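Local coordinates for protein Blo t 1 allergen (Blomia tropicalis, PDB 5JT8) that probably is the proenzyme of a papain-family cysteine protease, carrying an I29-type inhibitory propeptide, and is a mite allergen, at residues Arg262-Gly267 against Thr305-Gly310; His255-Tyr260 against Tyr278-Val283. All blocks are in the same frame, centred on the assembly; numbering follows the deposited sequence.

From the N terminus the chain passes the propeptide region, the helical half of the papain-like fold and strand 250-254 before it reaches the first segment, 255-260. Segment 262-267 follows almost at once, at the end of helix 259-262. Segment 278-283 then closes contact 2 over a loop of 17 residues, and 305-310 closes contact 1 over 37. Because the four segments alternate along the chain, the two closures cross. Contact 2 ties the turn after strand 250-254, just before helix 259-262, to the start of strand 281-291 and the loop leading into it, whereas contact 1 joins the loop after helix 259-262 to the loop between strands 294-300 and 312-316. They meet where Arg262 packs on Gly256 and Ser257.

Contact 1 (Arg262-Gly267 against Thr305-Gly310)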
ATOM      1  N   ARG A 262     -10.134  -1.821   5.513  1.00 41.72           N
ATOM      2  CA  ARG A 262     -10.826  -1.397   4.290  1.00 46.47           C
ATOM      3  C   ARG A 262     -11.528  -0.050   4.421  1.00 43.57           C
ATOM      4  O   ARG A 262     -11.385   0.837   3.570  1.00 39.86           O
ATOM      5  CB  ARG A 262     -11.842  -2.468   3.890  1.00 55.23           C
ATOM      6  CG  ARG A 262     -12.568  -2.238   2.592  1.00 56.56           C
ATOM      7  CD  ARG A 262     -13.374  -3.483   2.229  1.00 55.05           C
ATOM      8  NE  ARG A 262     -14.257  -3.243   1.095  1.00 55.72           N
ATOM      9  CZ  ARG A 262     -15.066  -4.153   0.566  1.00 53.46           C
ATOM     10  NH1 ARG A 262     -15.109  -5.382   1.065  1.00 47.73           N
ATOM     11  NH2 ARG A 262     -15.834  -3.825  -0.465  1.00 58.17           N
ATOM     12  N   ASN A 263     -12.275   0.111   5.502  1.00 43.88           N
ATOM     13  CA  ASN A 263     -13.111   1.293   5.659  1.00 41.87           C
ATOM     14  C   ASN A 263     -12.557   2.308   6.625  1.00 43.39           C
ATOM     15  O   ASN A 263     -13.262   3.241   7.011  1.00 37.85           O
ATOM     16  CB  ASN A 263     -14.506   0.880   6.108  1.00 37.07           C
ATOM     17  CG  ASN A 263     -15.238   0.124   5.040  1.00 41.98           C
ATOM     18  OD1 ASN A 263     -15.740   0.718   4.085  1.00 50.09           O
ATOM     19  ND2 ASN A 263     -15.293  -1.195   5.178  1.00 40.16           N
ATOM     20  N   LEU A 264     -11.293   2.127   7.008  1.00 45.29           N
ATOM     21  CA  LEU A 264     -10.656   2.997   7.996  1.00 44.00           C
ATOM     22  C   LEU A 264     -10.728   4.477   7.627  1.00 43.64           C
ATOM     23  O   LEU A 264     -10.441   4.851   6.492  1.00 44.27           O
ATOM     24  CB  LEU A 264      -9.193   2.589   8.184  1.00 42.72           C
ATOM     25  CG  LEU A 264      -8.400   3.291   9.287  1.00 44.18           C
ATOM     26  CD1 LEU A 264      -9.109   3.138  10.627  1.00 42.08           C
ATOM     27  CD2 LEU A 264      -6.987   2.712   9.367  1.00 42.43           C
ATOM     28  N   GLY A 265     -11.136   5.305   8.589  1.00 38.26           N
ATOM     29  CA  GLY A 265     -11.009   6.750   8.488  1.00 42.54           C
ATOM     30  C   GLY A 265     -10.036   7.250   9.552  1.00 46.09           C
ATOM     31  O   GLY A 265      -8.914   6.756   9.652  1.00 43.89           O
ATOM     32  N   ASN A 266     -10.465   8.223  10.353  1.00 43.59           N
ATOM     33  CA  ASN A 266      -9.696   8.667  11.515  1.00 49.01           C
ATOM     34  C   ASN A 266      -9.681   7.634  12.646  1.00 48.76           C
ATOM     35  O   ASN A 266     -10.602   6.817  12.763  1.00 50.06           O
ATOM     36  CB  ASN A 266     -10.259   9.986  12.054  1.00 57.85           C
ATOM     37  CG  ASN A 266      -9.878  11.185  11.198  1.00 66.75           C
ATOM     38  OD1 ASN A 266      -8.773  11.716  11.309  1.00 73.81           O
ATOM     39  ND2 ASN A 266     -10.802  11.627  10.353  1.00 66.32           N
ATOM     40  N   GLY A 267      -8.650   7.688  13.489  1.00 42.26           N
ATOM     41  CA  GLY A 267      -8.583   6.848  14.679  1.00 39.18           C
ATOM     42  C   GLY A 267      -7.477   5.805  14.639  1.00 40.76           C
ATOM     43  O   GLY A 267      -6.823   5.610  13.610  1.00 44.07           O
ATOM     44  N   THR A 305      -7.013  10.538  -0.894  1.00 37.82           N
ATOM     45  CA  THR A 305      -7.055  11.265   0.374  1.00 40.30           C
ATOM     46  C   THR A 305      -8.377  11.041   1.103  1.00 41.60           C
ATOM     47  O   THR A 305      -8.556  11.507   2.225  1.00 42.16           O
ATOM     48  CB  THR A 305      -6.869  12.779   0.164  1.00 39.55           C
ATOM     49  OG1 THR A 305      -7.918  13.273  -0.679  1.00 43.80           O
ATOM     50  CG2 THR A 305      -5.525  13.076  -0.487  1.00 35.53           C
ATOM     51  N   GLY A 306      -9.304  10.346   0.450  1.00 38.09           N
ATOM     52  CA  GLY A 306     -10.612  10.081   1.022  1.00 36.32           C
ATOM     53  C   GLY A 306     -10.579   8.952   2.041  1.00 37.33           C
ATOM     54  O   GLY A 306     -11.473   8.845   2.870  1.00 42.82           O
ATOM     55  N   TRP A 307      -9.553   8.108   1.981  1.00 33.28           N
ATOM     56  CA  TRP A 307      -9.405   7.004   2.937  1.00 39.72           C
ATOM     57  C   TRP A 307      -8.565   7.426   4.140  1.00 37.47           C
ATOM     58  O   TRP A 307      -7.703   8.300   4.031  1.00 33.35           O
ATOM     59  CB  TRP A 307      -8.770   5.781   2.260  1.00 37.47           C
ATOM     60  CG  TRP A 307      -8.516   4.585   3.174  1.00 33.44           C
ATOM     61  CD1 TRP A 307      -9.337   3.515   3.366  1.00 31.26           C
ATOM     62  CD2 TRP A 307      -7.353   4.343   3.984  1.00 31.32           C
ATOM     63  NE1 TRP A 307      -8.768   2.629   4.245  1.00 36.72           N
ATOM     64  CE2 TRP A 307      -7.551   3.109   4.640  1.00 32.43           C
ATOM     65  CE3 TRP A 307      -6.170   5.049   4.222  1.00 32.72           C
ATOM     66  CZ2 TRP A 307      -6.609   2.562   5.514  1.00 32.65           C
ATOM     67  CZ3 TRP A 307      -5.231   4.502   5.101  1.00 32.38           C
ATOM     68  CH2 TRP A 307      -5.462   3.274   5.734  1.00 31.67           C
ATOM     69  N   GLY A 308      -8.826   6.795   5.282  1.00 35.99           N
ATOM     70  CA  GLY A 308      -8.108   7.089   6.505  1.00 34.94           C
ATOM     71  C   GLY A 308      -8.172   8.570   6.831  1.00 34.11           C
ATOM     72  O   GLY A 308      -9.202   9.203   6.644  1.00 33.82           O
ATOM     73  N   ASN A 309      -7.058   9.117   7.305  1.00 36.83           N
ATOM     74  CA  ASN A 309      -6.939  10.547   7.560  1.00 35.33           C
ATOM     75  C   ASN A 309      -6.084  11.212   6.474  1.00 36.31           C
ATOM     76  O   ASN A 309      -4.856  11.215   6.556  1.00 35.76           O
ATOM     77  CB  ASN A 309      -6.332  10.792   8.948  1.00 33.09           C
ATOM     78  CG  ASN A 309      -6.355  12.266   9.350  1.00 47.46           C
ATOM     79  OD1 ASN A 309      -6.364  13.159   8.500  1.00 47.89           O
ATOM     80  ND2 ASN A 309      -6.379  12.521  10.652  1.00 53.50           N
ATOM     81  N   GLY A 310      -6.730  11.791   5.471  1.00 36.73           N
ATOM     82  CA  GLY A 310      -6.005  12.333   4.333  1.00 33.01           C
ATOM     83  C   GLY A 310      -5.159  11.301   3.593  1.00 35.00           C
ATOM     84  O   GLY A 310      -4.142  11.643   2.985  1.00 32.99           O
TER
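Gly265 and Gly308 bring their backbones together, CA to CA 3.5 Å, where Gly308 N donates to Leu264 O (2.8 Å). Close by, Gly308 CA approaches Gly265 O at 3.3 Å in a CA-H...O contact, and a longer one runs back from Gly265 CA to Gly308 O. The Leu264 carbonyl has a second role: its oxygen lies 3.5 Å above one face of the Trp307 ring, offset toward the rim. The same ring receives the leucine side chain, whose CB is 3.7 Å from Trp307 CZ2 while the CD2 branch rests on CZ2 and CH2. With CG opposite the backbone N (chi1 178°), the indole reaches back across the loop and its NE1 edge turns to the end of helix 259-262, where it is hydrogen-bonded to Phe261 O and only weakly to Arg262 O (3.2 Å). Segment 305-310 lies in the Gly-Trp-Gly-containing loop shortly after the Asn-Ser-Trp sequence (Asn301 to Trp303) common to papain-like proteases. Segment 262-267 fits the prosegment-binding loop of such proenzymes: Asn263 and Gly265 make backbone bonds with Ala71 and Glu69 of the propeptide region, and Arg262 NH2 reaches Met78 O and Tyr75 O. Trp307 also meets Trp303 edge-to-face. Farther along, the amides of Asn266 and Asn309 meet with their planes 70° apart; Asn266 OD1 lies close to Asn309 ND2 (2.6 Å), but the angle is too poor for a hydrogen bond.

Contact 2 (His255-Tyr260 against Tyr278-Val283); sequences HGSNNY and YTDHAV. With NO3 (nitrate ion), chain H.
Asp280 OD2 is gripped by two hydroxyls: Ser257 OG donates to it at 2.6 Å on its syn side, the side of the other oxygen, and Ser84 OG of helix 80-88 bonds to it as well. The other oxygen, OD1, takes weak bonds from two successive backbone amides, Gly256 N at 2.9 Å and Ser257 N at 3.4 Å, so the carboxylate sits against the amides of the two central residues of the type I turn from His255 to Asn258. Its chi1 of 58° tucks CG between the backbone N and carbonyl carbon, bringing both oxygens up to the turn. Next to it the His255 ring lies between two groups. Tyr278 CD2 sits 3.2 Å above the centre of one face, and Asn258 CB covers the opposite face. The rings of His255 and Tyr278 are inclined at 54°, neither stacked nor edge-to-face, while ND1 of the histidine bonds to Asp276 and Tyr278 OH to Ser84. Asn258 caps the following helix through OD1, which accepts weakly from Tyr260 N and also from Phe261 N; its ND2 bonds weakly to a nitrate ion, probably from the crystallisation liquor. Gly256 CA abuts His281 CB at 3.6 Å; His281 NE2 bonds to Asn301 OD1 and the imidazole stacks on Trp303, consistent with the histidine-asparagine pair of papain-family active sites. Asp280 and His281 face Met254 in a classic beta bulge, where strand 281-291 starts beside strand 250-254, with helix 80-88 packed against Ser257 and His281.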
ATOM      1  N   HIS A 255      -2.990  -7.150   5.232  1.00 35.94           N
ATOM      2  CA  HIS A 255      -4.307  -7.653   4.899  1.00 40.08           C
ATOM      3  C   HIS A 255      -5.243  -6.471   4.608  1.00 40.43           C
ATOM      4  O   HIS A 255      -6.058  -6.084   5.446  1.00 42.04           O
ATOM      5  CB  HIS A 255      -4.839  -8.536   6.043  1.00 29.48           C
ATOM      6  CG  HIS A 255      -6.052  -9.331   5.676  1.00 40.44           C
ATOM      7  ND1 HIS A 255      -6.527 -10.369   6.452  1.00 47.38           N
ATOM      8  CD2 HIS A 255      -6.881  -9.253   4.606  1.00 39.96           C
ATOM      9  CE1 HIS A 255      -7.595 -10.892   5.876  1.00 48.34           C
ATOM     10  NE2 HIS A 255      -7.834 -10.229   4.759  1.00 41.71           N
ATOM     11  N   GLY A 256      -5.106  -5.891   3.418  1.00 37.36           N
ATOM     12  CA  GLY A 256      -5.861  -4.700   3.063  1.00 35.66           C
ATOM     13  C   GLY A 256      -7.365  -4.902   2.939  1.00 35.89           C
ATOM     14  O   GLY A 256      -8.126  -3.962   3.167  1.00 35.91           O
ATOM     15  N   SER A 257      -7.800  -6.116   2.599  1.00 38.56           N
ATOM     16  CA  SER A 257      -9.223  -6.359   2.346  1.00 46.02           C
ATOM     17  C   SER A 257     -10.023  -6.628   3.626  1.00 50.15           C
ATOM     18  O   SER A 257     -11.248  -6.760   3.576  1.00 51.78           O
ATOM     19  CB  SER A 257      -9.411  -7.517   1.356  1.00 43.89           C
ATOM     20  OG  SER A 257      -8.892  -8.738   1.850  1.00 42.18           O
ATOM     21  N   ASN A 258      -9.333  -6.700   4.763  1.00 45.33           N
ATOM     22  CA  ASN A 258     -10.003  -6.747   6.068  1.00 40.87           C
ATOM     23  C   ASN A 258     -10.978  -5.574   6.231  1.00 38.17           C
ATOM     24  O   ASN A 258     -10.638  -4.434   5.901  1.00 34.62           O
ATOM     25  CB  ASN A 258      -8.969  -6.745   7.203  1.00 34.08           C
ATOM     26  CG  ASN A 258      -9.607  -6.570   8.574  1.00 42.02           C
ATOM     27  OD1 ASN A 258      -9.956  -5.457   8.978  1.00 40.17           O
ATOM     28  ND2 ASN A 258      -9.758  -7.670   9.299  1.00 47.44           N
ATOM     29  N   ASN A 259     -12.182  -5.857   6.728  1.00 41.09           N
ATOM     30  CA  ASN A 259     -13.252  -4.856   6.797  1.00 43.25           C
ATOM     31  C   ASN A 259     -12.859  -3.589   7.531  1.00 41.46           C
ATOM     32  O   ASN A 259     -13.151  -2.489   7.075  1.00 47.43           O
ATOM     33  CB  ASN A 259     -14.493  -5.448   7.465  1.00 56.98           C
ATOM     34  CG  ASN A 259     -15.379  -6.185   6.490  1.00 64.77           C
ATOM     35  OD1 ASN A 259     -15.580  -5.734   5.364  1.00 66.64           O
ATOM     36  ND2 ASN A 259     -15.913  -7.329   6.914  1.00 70.78           N
ATOM     37  N   TYR A 260     -12.179  -3.746   8.660  1.00 41.40           N
ATOM     38  CA  TYR A 260     -11.784  -2.603   9.482  1.00 42.00           C
ATOM     39  C   TYR A 260     -10.739  -1.747   8.767  1.00 36.60           C
ATOM     40  O   TYR A 260     -10.837  -0.520   8.730  1.00 38.79           O
ATOM     41  CB  TYR A 260     -11.250  -3.078  10.840  1.00 43.03           C
ATOM     42  CG  TYR A 260     -12.292  -3.808  11.669  1.00 52.23           C
ATOM     43  CD1 TYR A 260     -12.520  -5.169  11.492  1.00 57.71           C
ATOM     44  CD2 TYR A 260     -13.056  -3.137  12.618  1.00 54.17           C
ATOM     45  CE1 TYR A 260     -13.476  -5.842  12.240  1.00 54.62           C
ATOM     46  CE2 TYR A 260     -14.019  -3.800  13.364  1.00 52.79           C
ATOM     47  CZ  TYR A 260     -14.221  -5.153  13.173  1.00 53.80           C
ATOM     48  OH  TYR A 260     -15.172  -5.822  13.912  1.00 54.12           O
ATOM     49  N   TYR A 278      -2.438 -13.727   6.270  1.00 36.92           N
ATOM     50  CA  TYR A 278      -3.036 -13.419   4.982  1.00 42.45           C
ATOM     51  C   TYR A 278      -2.745 -11.983   4.568  1.00 44.82           C
ATOM     52  O   TYR A 278      -3.146 -11.035   5.228  1.00 39.46           O
ATOM     53  CB  TYR A 278      -4.542 -13.655   5.025  1.00 44.11           C
ATOM     54  CG  TYR A 278      -5.251 -13.507   3.697  1.00 52.32           C
ATOM     55  CD1 TYR A 278      -5.409 -14.597   2.844  1.00 58.07           C
ATOM     56  CD2 TYR A 278      -5.780 -12.287   3.304  1.00 50.82           C
ATOM     57  CE1 TYR A 278      -6.073 -14.467   1.639  1.00 62.80           C
ATOM     58  CE2 TYR A 278      -6.442 -12.143   2.101  1.00 53.19           C
ATOM     59  CZ  TYR A 278      -6.589 -13.233   1.271  1.00 61.67           C
ATOM     60  OH  TYR A 278      -7.260 -13.086   0.073  1.00 57.25           O
ATOM     61  N   THR A 279      -2.050 -11.845   3.453  1.00 41.19           N
ATOM     62  CA  THR A 279      -1.678 -10.551   2.940  1.00 39.84           C
ATOM     63  C   THR A 279      -2.190 -10.404   1.492  1.00 39.52           C
ATOM     64  O   THR A 279      -2.140 -11.358   0.709  1.00 43.54           O
ATOM     65  CB  THR A 279      -0.164 -10.399   3.023  1.00 47.99           C
ATOM     66  OG1 THR A 279       0.409 -11.691   2.828  1.00 55.83           O
ATOM     67  CG2 THR A 279       0.258  -9.918   4.423  1.00 46.91           C
ATOM     68  N   ASP A 280      -2.708  -9.227   1.146  1.00 34.02           N
ATOM     69  CA  ASP A 280      -3.140  -8.961  -0.231  1.00 32.78           C
ATOM     70  C   ASP A 280      -2.985  -7.498  -0.631  1.00 30.97           C
ATOM     71  O   ASP A 280      -3.450  -7.086  -1.686  1.00 39.20           O
ATOM     72  CB  ASP A 280      -4.600  -9.393  -0.458  1.00 31.24           C
ATOM     73  CG  ASP A 280      -5.587  -8.704   0.483  1.00 35.37           C
ATOM     74  OD1 ASP A 280      -5.185  -7.821   1.273  1.00 36.56           O
ATOM     75  OD2 ASP A 280      -6.787  -9.053   0.421  1.00 38.34           O
ATOM     76  N   HIS A 281      -2.321  -6.710   0.199  1.00 31.32           N
ATOM     77  CA  HIS A 281      -2.192  -5.292  -0.101  1.00 26.01           C
ATOM     78  C   HIS A 281      -0.831  -4.774   0.310  1.00 30.65           C
ATOM     79  O   HIS A 281      -0.380  -5.045   1.418  1.00 30.17           O
ATOM     80  CB  HIS A 281      -3.290  -4.524   0.611  1.00 26.44           C
ATOM     81  CG  HIS A 281      -3.378  -3.080   0.232  1.00 27.65           C
ATOM     82  ND1 HIS A 281      -3.291  -2.642  -1.071  1.00 29.43           N
ATOM     83  CD2 HIS A 281      -3.597  -1.977   0.987  1.00 26.31           C
ATOM     84  CE1 HIS A 281      -3.425  -1.329  -1.099  1.00 29.31           C
ATOM     85  NE2 HIS A 281      -3.619  -0.902   0.134  1.00 26.54           N
ATOM     86  N   ALA A 282      -0.183  -4.032  -0.583  1.00 24.60           N
ATOM     87  CA  ALA A 282       1.092  -3.384  -0.270  1.00 24.42           C
ATOM     88  C   ALA A 282       0.879  -1.917   0.072  1.00 29.07           C
ATOM     89  O   ALA A 282       0.162  -1.227  -0.629  1.00 26.32           O
ATOM     90  CB  ALA A 282       2.055  -3.499  -1.432  1.00 23.51           C
ATOM     91  N   VAL A 283       1.510  -1.449   1.148  1.00 27.32           N
ATOM     92  CA  VAL A 283       1.463  -0.030   1.515  1.00 25.70           C
ATOM     93  C   VAL A 283       2.821   0.380   2.077  1.00 25.24           C
ATOM     94  O   VAL A 283       3.771  -0.398   2.004  1.00 23.37           O
ATOM     95  CB  VAL A 283       0.364   0.277   2.544  1.00 23.43           C
ATOM     96  CG1 VAL A 283      -1.028   0.034   1.951  1.00 24.84           C
ATOM     97  CG2 VAL A 283       0.568  -0.557   3.830  1.00 23.39           C
TER
HETATM   98  N   NO3 H 405     -10.195  -9.135  12.810  1.00 74.39           N
HETATM   99  O1  NO3 H 405      -9.979  -9.115  14.062  1.00 74.42           O
HETATM  100  O2  NO3 H 405      -9.382  -9.740  12.049  1.00 80.87           O
HETATM  101  O3  NO3 H 405     -11.215  -8.563  12.317  1.00 59.79           O